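Local coordinates for diacylglycerol O-acyltransferase (Marinobacter hydrocarbonoclasticus, PDB 6CHJ), which probably transfers the acyl chain of an acyl-CoA to diacylglycerol, giving triacylglycerol, as a member of the long-chain O-acyltransferase family, at residues L231-S245 / Y399-N411. Residues are numbered along the deposited sequence; the frame is centred on the assembly and turned at random.
Sequences LNQKITGSRRFAAQS and YPVSIDMDRLALN
Residues 231-235 are joined to residues 406-409, in the connection between two strands, by four hydrogen bonds in a buried contact, continued by side-chain packing between strands 239-245 and 399-401, which run nearly antiparallel in two different sheets. Ala409 N and Arg407 N donate to Leu231 O and Gln233 O. The amide of Asn232 sends ND2 to Arg407 O (3.0 Å), nearly straight at 176° but from above the carbonyl plane; ND2 also bonds Asn375 O. Asp406 OD1 takes the N-H of Ile235 on its anti side (3.0 Å). CG1 of Ile235 stands between the backbone N and the carbonyl carbon (chi1 62°), which carries CD1 to Met405 C (3.4 Å), while CG2 meets Ala409 CB. Arg239 and Asp404 run alongside each other in opposite senses, with Asp404 OD2 3.3 Å from Arg239 NE but well out of the guanidinium plane, a pairing of charges alone. Arg239 NH1 reaches Thr236 O (2.8 Å) in the guanidinium plane, and NH2 bonds Gln18 O and a water shared with Asp404 O. A leucine in place of Arg239 would probably cost Asp404 this countercharge and leave Thr236 O without this donor. Farther along, Val401 CG2 sits over the Phe241 ring, 4.2 Å from its centroid, a CH-pi contact, and Ala243 CB touches Tyr399 CD1 (3.6 Å). The 402-409 connection, turning through a type II beta turn at Met405-Leu408, thus links the two mixed sheets of the CoA-dependent acyltransferase fold.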
ATOM      1  N   LEU B 231      -2.975 -10.181  22.447  1.00 50.60           N
ATOM      2  CA  LEU B 231      -2.153 -10.383  21.252  1.00 49.02           C
ATOM      3  C   LEU B 231      -2.739 -11.419  20.291  1.00 52.88           C
ATOM      4  O   LEU B 231      -2.283 -11.515  19.148  1.00 51.39           O
ATOM      5  CB  LEU B 231      -0.735 -10.829  21.634  1.00 44.60           C
ATOM      6  CG  LEU B 231       0.023 -10.048  22.718  1.00 53.60           C
ATOM      7  CD1 LEU B 231       1.411 -10.613  22.928  1.00 50.74           C
ATOM      8  CD2 LEU B 231       0.131  -8.578  22.385  1.00 52.12           C
ATOM      9  N   ASN B 232      -3.728 -12.204  20.706  1.00 54.55           N
ATOM     10  CA  ASN B 232      -4.028 -13.399  19.934  1.00 54.28           C
ATOM     11  C   ASN B 232      -5.465 -13.388  19.427  1.00 53.76           C
ATOM     12  O   ASN B 232      -6.282 -14.245  19.773  1.00 60.67           O
ATOM     13  CB  ASN B 232      -3.693 -14.632  20.789  1.00 47.84           C
ATOM     14  CG  ASN B 232      -2.245 -14.614  21.279  1.00 50.58           C
ATOM     15  OD1 ASN B 232      -1.975 -14.430  22.470  1.00 58.09           O
ATOM     16  ND2 ASN B 232      -1.307 -14.784  20.356  1.00 47.46           N
ATOM     17  N   GLN B 233      -5.763 -12.430  18.566  1.00 52.86           N
ATOM     18  CA  GLN B 233      -7.097 -12.250  18.027  1.00 54.66           C
ATOM     19  C   GLN B 233      -6.964 -11.861  16.557  1.00 51.73           C
ATOM     20  O   GLN B 233      -5.863 -11.626  16.058  1.00 51.79           O
ATOM     21  CB  GLN B 233      -7.869 -11.192  18.835  1.00 52.63           C
ATOM     22  CG  GLN B 233      -6.960 -10.094  19.393  1.00 57.97           C
ATOM     23  CD  GLN B 233      -7.695  -9.074  20.268  1.00 63.74           C
ATOM     24  OE1 GLN B 233      -8.882  -8.806  20.069  1.00 67.11           O
ATOM     25  NE2 GLN B 233      -6.989  -8.509  21.247  1.00 58.07           N
ATOM     26  N   LYS B 234      -8.091 -11.828  15.857  1.00 49.32           N
ATOM     27  CA  LYS B 234      -8.095 -11.434  14.453  1.00 52.52           C
ATOM     28  C   LYS B 234      -7.631  -9.981  14.307  1.00 57.40           C
ATOM     29  O   LYS B 234      -7.924  -9.119  15.144  1.00 58.33           O
ATOM     30  CB  LYS B 234      -9.500 -11.615  13.854  1.00 49.03           C
ATOM     31  CG  LYS B 234      -9.899 -13.099  13.607  1.00 59.26           C
ATOM     32  CD  LYS B 234     -11.282 -13.253  12.952  1.00 60.75           C
ATOM     33  CE  LYS B 234     -11.391 -14.544  12.097  1.00 79.03           C
ATOM     34  NZ  LYS B 234     -11.336 -14.308  10.604  1.00 77.07           N
ATOM     35  N   ILE B 235      -6.907  -9.702  13.226  1.00 52.35           N
ATOM     36  CA  ILE B 235      -6.202  -8.438  13.087  1.00 51.34           C
ATOM     37  C   ILE B 235      -6.694  -7.712  11.838  1.00 52.46           C
ATOM     38  O   ILE B 235      -7.384  -8.272  10.990  1.00 48.87           O
ATOM     39  CB  ILE B 235      -4.673  -8.625  13.039  1.00 45.59           C
ATOM     40  CG1 ILE B 235      -4.290  -9.460  11.823  1.00 50.71           C
ATOM     41  CG2 ILE B 235      -4.177  -9.295  14.303  1.00 47.44           C
ATOM     42  CD1 ILE B 235      -2.816  -9.399  11.475  1.00 45.63           C
ATOM     43  N   THR B 236      -6.348  -6.433  11.765  1.00 51.08           N
ATOM     44  CA  THR B 236      -6.469  -5.630  10.564  1.00 50.97           C
ATOM     45  C   THR B 236      -5.156  -5.651   9.786  1.00 48.48           C
ATOM     46  O   THR B 236      -4.127  -6.150  10.253  1.00 43.29           O
ATOM     47  CB  THR B 236      -6.822  -4.194  10.920  1.00 53.50           C
ATOM     48  OG1 THR B 236      -5.655  -3.564  11.469  1.00 49.84           O
ATOM     49  CG2 THR B 236      -7.931  -4.162  11.962  1.00 53.26           C
ATOM     50  N   GLY B 237      -5.195  -5.080   8.590  1.00 47.34           N
ATOM     51  CA  GLY B 237      -4.005  -4.971   7.779  1.00 52.99           C
ATOM     52  C   GLY B 237      -3.139  -3.746   8.021  1.00 52.12           C
ATOM     53  O   GLY B 237      -2.171  -3.540   7.278  1.00 56.54           O
ATOM     54  N   SER B 238      -3.446  -2.920   9.017  1.00 43.73           N
ATOM     55  CA  SER B 238      -2.641  -1.740   9.304  1.00 50.66           C
ATOM     56  C   SER B 238      -1.600  -2.089  10.359  1.00 51.07           C
ATOM     57  O   SER B 238      -1.869  -2.858  11.290  1.00 49.72           O
ATOM     58  CB  SER B 238      -3.506  -0.561   9.767  1.00 50.62           C
ATOM     59  OG  SER B 238      -4.183  -0.863  10.979  1.00 57.62           O
ATOM     60  N   ARG B 239      -0.405  -1.538  10.192  1.00 45.15           N
ATOM     61  CA  ARG B 239       0.751  -1.920  10.973  1.00 44.78           C
ATOM     62  C   ARG B 239       1.236  -0.739  11.789  1.00 46.84           C
ATOM     63  O   ARG B 239       1.058   0.415  11.406  1.00 49.69           O
ATOM     64  CB  ARG B 239       1.882  -2.438  10.071  1.00 46.32           C
ATOM     65  CG  ARG B 239       1.534  -3.744   9.353  1.00 41.69           C
ATOM     66  CD  ARG B 239       1.327  -4.873  10.366  1.00 41.12           C
ATOM     67  NE  ARG B 239       0.835  -6.101   9.751  1.00 41.33           N
ATOM     68  CZ  ARG B 239      -0.445  -6.442   9.707  1.00 40.54           C
ATOM     69  NH1 ARG B 239      -1.355  -5.633  10.232  1.00 41.39           N
ATOM     70  NH2 ARG B 239      -0.812  -7.574   9.122  1.00 38.93           N
ATOM     71  N   ARG B 240       1.800  -1.046  12.945  1.00 51.17           N
ATOM     72  CA  ARG B 240       2.586  -0.112  13.723  1.00 50.63           C
ATOM     73  C   ARG B 240       3.954  -0.737  13.916  1.00 53.75           C
ATOM     74  O   ARG B 240       4.056  -1.875  14.398  1.00 49.00           O
ATOM     75  CB  ARG B 240       1.936   0.203  15.076  1.00 52.64           C
ATOM     76  CG  ARG B 240       1.893   1.698  15.367  1.00 62.92           C
ATOM     77  CD  ARG B 240       1.654   2.005  16.837  1.00 66.80           C
ATOM     78  NE  ARG B 240       1.569   3.440  17.090  1.00 67.85           N
ATOM     79  CZ  ARG B 240       2.608   4.274  17.041  1.00 75.79           C
ATOM     80  NH1 ARG B 240       3.824   3.816  16.742  1.00 76.02           N
ATOM     81  NH2 ARG B 240       2.436   5.569  17.287  1.00 68.79           N
ATOM     82  N   PHE B 241       4.992  -0.006  13.504  1.00 49.51           N
ATOM     83  CA  PHE B 241       6.371  -0.454  13.588  1.00 49.38           C
ATOM     84  C   PHE B 241       7.123   0.357  14.635  1.00 49.44           C
ATOM     85  O   PHE B 241       7.012   1.584  14.690  1.00 50.59           O
ATOM     86  CB  PHE B 241       7.080  -0.324  12.247  1.00 52.20           C
ATOM     87  CG  PHE B 241       8.495  -0.821  12.265  1.00 52.09           C
ATOM     88  CD1 PHE B 241       8.787  -2.106  12.705  1.00 51.92           C
ATOM     89  CD2 PHE B 241       9.529  -0.015  11.834  1.00 46.75           C
ATOM     90  CE1 PHE B 241      10.091  -2.573  12.710  1.00 49.66           C
ATOM     91  CE2 PHE B 241      10.837  -0.480  11.844  1.00 49.55           C
ATOM     92  CZ  PHE B 241      11.116  -1.752  12.276  1.00 46.79           C
ATOM     93  N   ALA B 242       7.885  -0.341  15.473  1.00 56.22           N
ATOM     94  CA  ALA B 242       8.663   0.277  16.544  1.00 56.88           C
ATOM     95  C   ALA B 242      10.007  -0.423  16.587  1.00 55.77           C
ATOM     96  O   ALA B 242      10.068  -1.650  16.742  1.00 54.76           O
ATOM     97  CB  ALA B 242       7.956   0.172  17.901  1.00 47.39           C
ATOM     98  N   ALA B 243      11.069   0.347  16.422  1.00 51.24           N
ATOM     99  CA  ALA B 243      12.417  -0.188  16.399  1.00 54.47           C
ATOM    100  C   ALA B 243      13.297   0.687  17.277  1.00 56.79           C
ATOM    101  O   ALA B 243      12.998   1.866  17.501  1.00 55.96           O
ATOM    102  CB  ALA B 243      12.985  -0.262  14.970  1.00 48.66           C
ATOM    103  N   GLN B 244      14.379   0.088  17.784  1.00 54.73           N
ATOM    104  CA  GLN B 244      15.319   0.766  18.674  1.00 56.66           C
ATOM    105  C   GLN B 244      16.540  -0.121  18.886  1.00 55.92           C
ATOM    106  O   GLN B 244      16.474  -1.346  18.730  1.00 52.35           O
ATOM    107  CB  GLN B 244      14.677   1.121  20.024  1.00 54.42           C
ATOM    108  CG  GLN B 244      15.566   1.893  21.025  1.00 58.27           C
ATOM    109  CD  GLN B 244      16.366   3.041  20.396  1.00 67.07           C
ATOM    110  OE1 GLN B 244      17.355   2.829  19.672  1.00 66.93           O
ATOM    111  NE2 GLN B 244      15.935   4.271  20.679  1.00 67.00           N
ATOM    112  N   SER B 245      17.651   0.524  19.229  1.00 58.06           N
ATOM    113  CA  SER B 245      18.932  -0.110  19.488  1.00 60.17           C
ATOM    114  C   SER B 245      19.265  -0.004  20.968  1.00 56.77           C
ATOM    115  O   SER B 245      18.926   0.985  21.625  1.00 56.93           O
ATOM    116  CB  SER B 245      20.053   0.553  18.674  1.00 62.88           C
ATOM    117  OG  SER B 245      19.987   0.222  17.294  1.00 58.16           O
ATOM    118  N   TYR B 399      17.146  -2.836  11.300  1.00 59.15           N
ATOM    119  CA  TYR B 399      15.980  -3.266  12.072  1.00 51.43           C
ATOM    120  C   TYR B 399      15.076  -4.117  11.191  1.00 58.49           C
ATOM    121  O   TYR B 399      14.522  -3.606  10.194  1.00 50.45           O
ATOM    122  CB  TYR B 399      15.209  -2.064  12.618  1.00 53.78           C
ATOM    123  CG  TYR B 399      16.091  -1.071  13.337  1.00 54.69           C
ATOM    124  CD1 TYR B 399      16.401  -1.236  14.692  1.00 60.79           C
ATOM    125  CD2 TYR B 399      16.645   0.013  12.662  1.00 55.78           C
ATOM    126  CE1 TYR B 399      17.228  -0.324  15.368  1.00 54.40           C
ATOM    127  CE2 TYR B 399      17.470   0.925  13.317  1.00 61.88           C
ATOM    128  CZ  TYR B 399      17.758   0.746  14.673  1.00 61.11           C
ATOM    129  OH  TYR B 399      18.577   1.644  15.311  1.00 63.44           O
ATOM    130  N   PRO B 400      14.878  -5.386  11.515  1.00 57.14           N
ATOM    131  CA  PRO B 400      13.985  -6.212  10.712  1.00 53.84           C
ATOM    132  C   PRO B 400      12.529  -5.808  10.916  1.00 53.57           C
ATOM    133  O   PRO B 400      12.149  -5.265  11.958  1.00 46.30           O
ATOM    134  CB  PRO B 400      14.259  -7.625  11.238  1.00 57.96           C
ATOM    135  CG  PRO B 400      14.607  -7.395  12.670  1.00 57.77           C
ATOM    136  CD  PRO B 400      15.395  -6.110  12.687  1.00 58.99           C
ATOM    137  N   VAL B 401      11.718  -6.070   9.886  1.00 49.31           N
ATOM    138  CA  VAL B 401      10.285  -5.782   9.882  1.00 47.84           C
ATOM    139  C   VAL B 401       9.611  -7.078   9.491  1.00 42.95           C
ATOM    140  O   VAL B 401       9.775  -7.546   8.360  1.00 43.49           O
ATOM    141  CB  VAL B 401       9.900  -4.657   8.908  1.00 47.69           C
ATOM    142  CG1 VAL B 401       8.503  -4.152   9.238  1.00 45.04           C
ATOM    143  CG2 VAL B 401      10.929  -3.520   8.948  1.00 47.53           C
ATOM    144  N   SER B 402       8.876  -7.677  10.416  1.00 43.33           N
ATOM    145  CA  SER B 402       8.459  -9.042  10.154  1.00 45.27           C
ATOM    146  C   SER B 402       6.954  -9.106   9.827  1.00 48.03           C
ATOM    147  O   SER B 402       6.357  -8.107   9.400  1.00 46.08           O
ATOM    148  CB  SER B 402       8.868  -9.900  11.351  1.00 48.48           C
ATOM    149  OG  SER B 402       9.166 -11.206  10.908  1.00 57.30           O
ATOM    150  N   ILE B 403       6.346 -10.276  10.036  1.00 43.03           N
ATOM    151  CA  ILE B 403       4.982 -10.567   9.598  1.00 38.51           C
ATOM    152  C   ILE B 403       4.104 -10.797  10.827  1.00 40.46           C
ATOM    153  O   ILE B 403       4.405 -11.665  11.655  1.00 44.56           O
ATOM    154  CB  ILE B 403       4.945 -11.807   8.685  1.00 43.19           C
ATOM    155  CG1 ILE B 403       5.747 -11.604   7.397  1.00 42.72           C
ATOM    156  CG2 ILE B 403       3.514 -12.232   8.389  1.00 42.98           C
ATOM    157  CD1 ILE B 403       6.146 -12.947   6.752  1.00 44.92           C
ATOM    158  N   ASP B 404       3.016 -10.040  10.928  1.00 39.09           N
ATOM    159  CA  ASP B 404       1.863 -10.353  11.759  1.00 39.62           C
ATOM    160  C   ASP B 404       0.861 -11.251  11.018  1.00 47.22           C
ATOM    161  O   ASP B 404       0.767 -11.252   9.781  1.00 43.19           O
ATOM    162  CB  ASP B 404       1.134  -9.090  12.189  1.00 38.59           C
ATOM    163  CG  ASP B 404       1.994  -8.168  12.986  1.00 44.50           C
ATOM    164  OD1 ASP B 404       2.788  -8.655  13.824  1.00 46.57           O
ATOM    165  OD2 ASP B 404       1.851  -6.945  12.790  1.00 43.18           O
ATOM    166  N   MET B 405       0.069 -11.971  11.814  1.00 44.59           N
ATOM    167  CA  MET B 405      -0.982 -12.863  11.349  1.00 45.98           C
ATOM    168  C   MET B 405      -2.201 -12.690  12.244  1.00 50.16           C
ATOM    169  O   MET B 405      -2.083 -12.251  13.396  1.00 42.84           O
ATOM    170  CB  MET B 405      -0.555 -14.337  11.434  1.00 49.73           C
ATOM    171  CG  MET B 405       0.200 -14.850  10.258  1.00 57.58           C
ATOM    172  SD  MET B 405       0.408 -16.615  10.466  1.00 68.80           S
ATOM    173  CE  MET B 405      -1.330 -17.118  10.612  1.00 56.32           C
ATOM    174  N   ASP B 406      -3.375 -13.069  11.708  1.00 49.16           N
ATOM    175  CA  ASP B 406      -4.530 -13.379  12.545  1.00 48.20           C
ATOM    176  C   ASP B 406      -4.087 -14.255  13.713  1.00 49.86           C
ATOM    177  O   ASP B 406      -3.475 -15.306  13.508  1.00 46.34           O
ATOM    178  CB  ASP B 406      -5.597 -14.133  11.736  1.00 54.57           C
ATOM    179  CG  ASP B 406      -6.579 -13.218  11.000  1.00 52.68           C
ATOM    180  OD1 ASP B 406      -6.616 -11.991  11.233  1.00 58.23           O
ATOM    181  OD2 ASP B 406      -7.338 -13.754  10.174  1.00 51.78           O
ATOM    182  N   ARG B 407      -4.392 -13.810  14.935  1.00 48.05           N
ATOM    183  CA  ARG B 407      -4.070 -14.468  16.207  1.00 51.67           C
ATOM    184  C   ARG B 407      -2.575 -14.463  16.538  1.00 48.17           C
ATOM    185  O   ARG B 407      -2.162 -15.130  17.503  1.00 51.10           O
ATOM    186  CB  ARG B 407      -4.638 -15.903  16.282  1.00 52.59           C
ATOM    187  CG  ARG B 407      -6.170 -15.925  16.514  1.00 51.20           C
ATOM    188  CD  ARG B 407      -6.878 -17.210  16.013  1.00 55.39           C
ATOM    189  NE  ARG B 407      -6.770 -17.485  14.569  1.00 56.12           N
ATOM    190  CZ  ARG B 407      -7.651 -17.101  13.641  1.00 52.66           C
ATOM    191  NH1 ARG B 407      -7.466 -17.444  12.378  1.00 48.12           N
ATOM    192  NH2 ARG B 407      -8.713 -16.383  13.970  1.00 57.99           N
ATOM    193  N   LEU B 408      -1.744 -13.705  15.779  1.00 44.98           N
ATOM    194  CA  LEU B 408      -0.393 -13.286  16.198  1.00 45.51           C
ATOM    195  C   LEU B 408      -0.246 -11.795  15.849  1.00 46.78           C
ATOM    196  O   LEU B 408       0.474 -11.409  14.929  1.00 41.00           O
ATOM    197  CB  LEU B 408       0.715 -14.119  15.539  1.00 40.58           C
ATOM    198  CG  LEU B 408       0.789 -15.587  15.949  1.00 49.78           C
ATOM    199  CD1 LEU B 408       1.642 -16.420  14.971  1.00 47.19           C
ATOM    200  CD2 LEU B 408       1.317 -15.696  17.386  1.00 48.83           C
ATOM    201  N   ALA B 409      -0.915 -10.931  16.621  1.00 45.89           N
ATOM    202  CA  ALA B 409      -0.897  -9.503  16.313  1.00 46.41           C
ATOM    203  C   ALA B 409       0.511  -8.916  16.371  1.00 49.72           C
ATOM    204  O   ALA B 409       0.801  -7.955  15.647  1.00 45.46           O
ATOM    205  CB  ALA B 409      -1.824  -8.744  17.260  1.00 43.05           C
ATOM    206  N   LEU B 410       1.406  -9.498  17.183  1.00 45.19           N
ATOM    207  CA  LEU B 410       2.712  -8.918  17.467  1.00 39.48           C
ATOM    208  C   LEU B 410       3.817  -9.890  17.083  1.00 45.41           C
ATOM    209  O   LEU B 410       3.755 -11.078  17.419  1.00 47.47           O
ATOM    210  CB  LEU B 410       2.839  -8.547  18.946  1.00 43.06           C
ATOM    211  CG  LEU B 410       4.137  -7.892  19.456  1.00 51.26           C
ATOM    212  CD1 LEU B 410       4.446  -6.536  18.806  1.00 48.40           C
ATOM    213  CD2 LEU B 410       4.074  -7.717  20.958  1.00 45.08           C
ATOM    214  N   ASN B 411       4.822  -9.389  16.376  1.00 45.63           N
ATOM    215  CA  ASN B 411       5.991 -10.181  16.037  1.00 45.13           C
ATOM    216  C   ASN B 411       7.230  -9.396  16.444  1.00 53.69           C
ATOM    217  O   ASN B 411       7.453  -8.278  15.958  1.00 51.66           O
ATOM    218  CB  ASN B 411       6.012 -10.522  14.548  1.00 41.36           C
ATOM    219  CG  ASN B 411       7.050 -11.564  14.220  1.00 49.43           C
ATOM    220  OD1 ASN B 411       8.225 -11.391  14.524  1.00 58.66           O
ATOM    221  ND2 ASN B 411       6.622 -12.669  13.625  1.00 55.08           N
TER
HETATM  222  O   HOH W   1       1.179  -9.558   7.943  1.00 41.57           O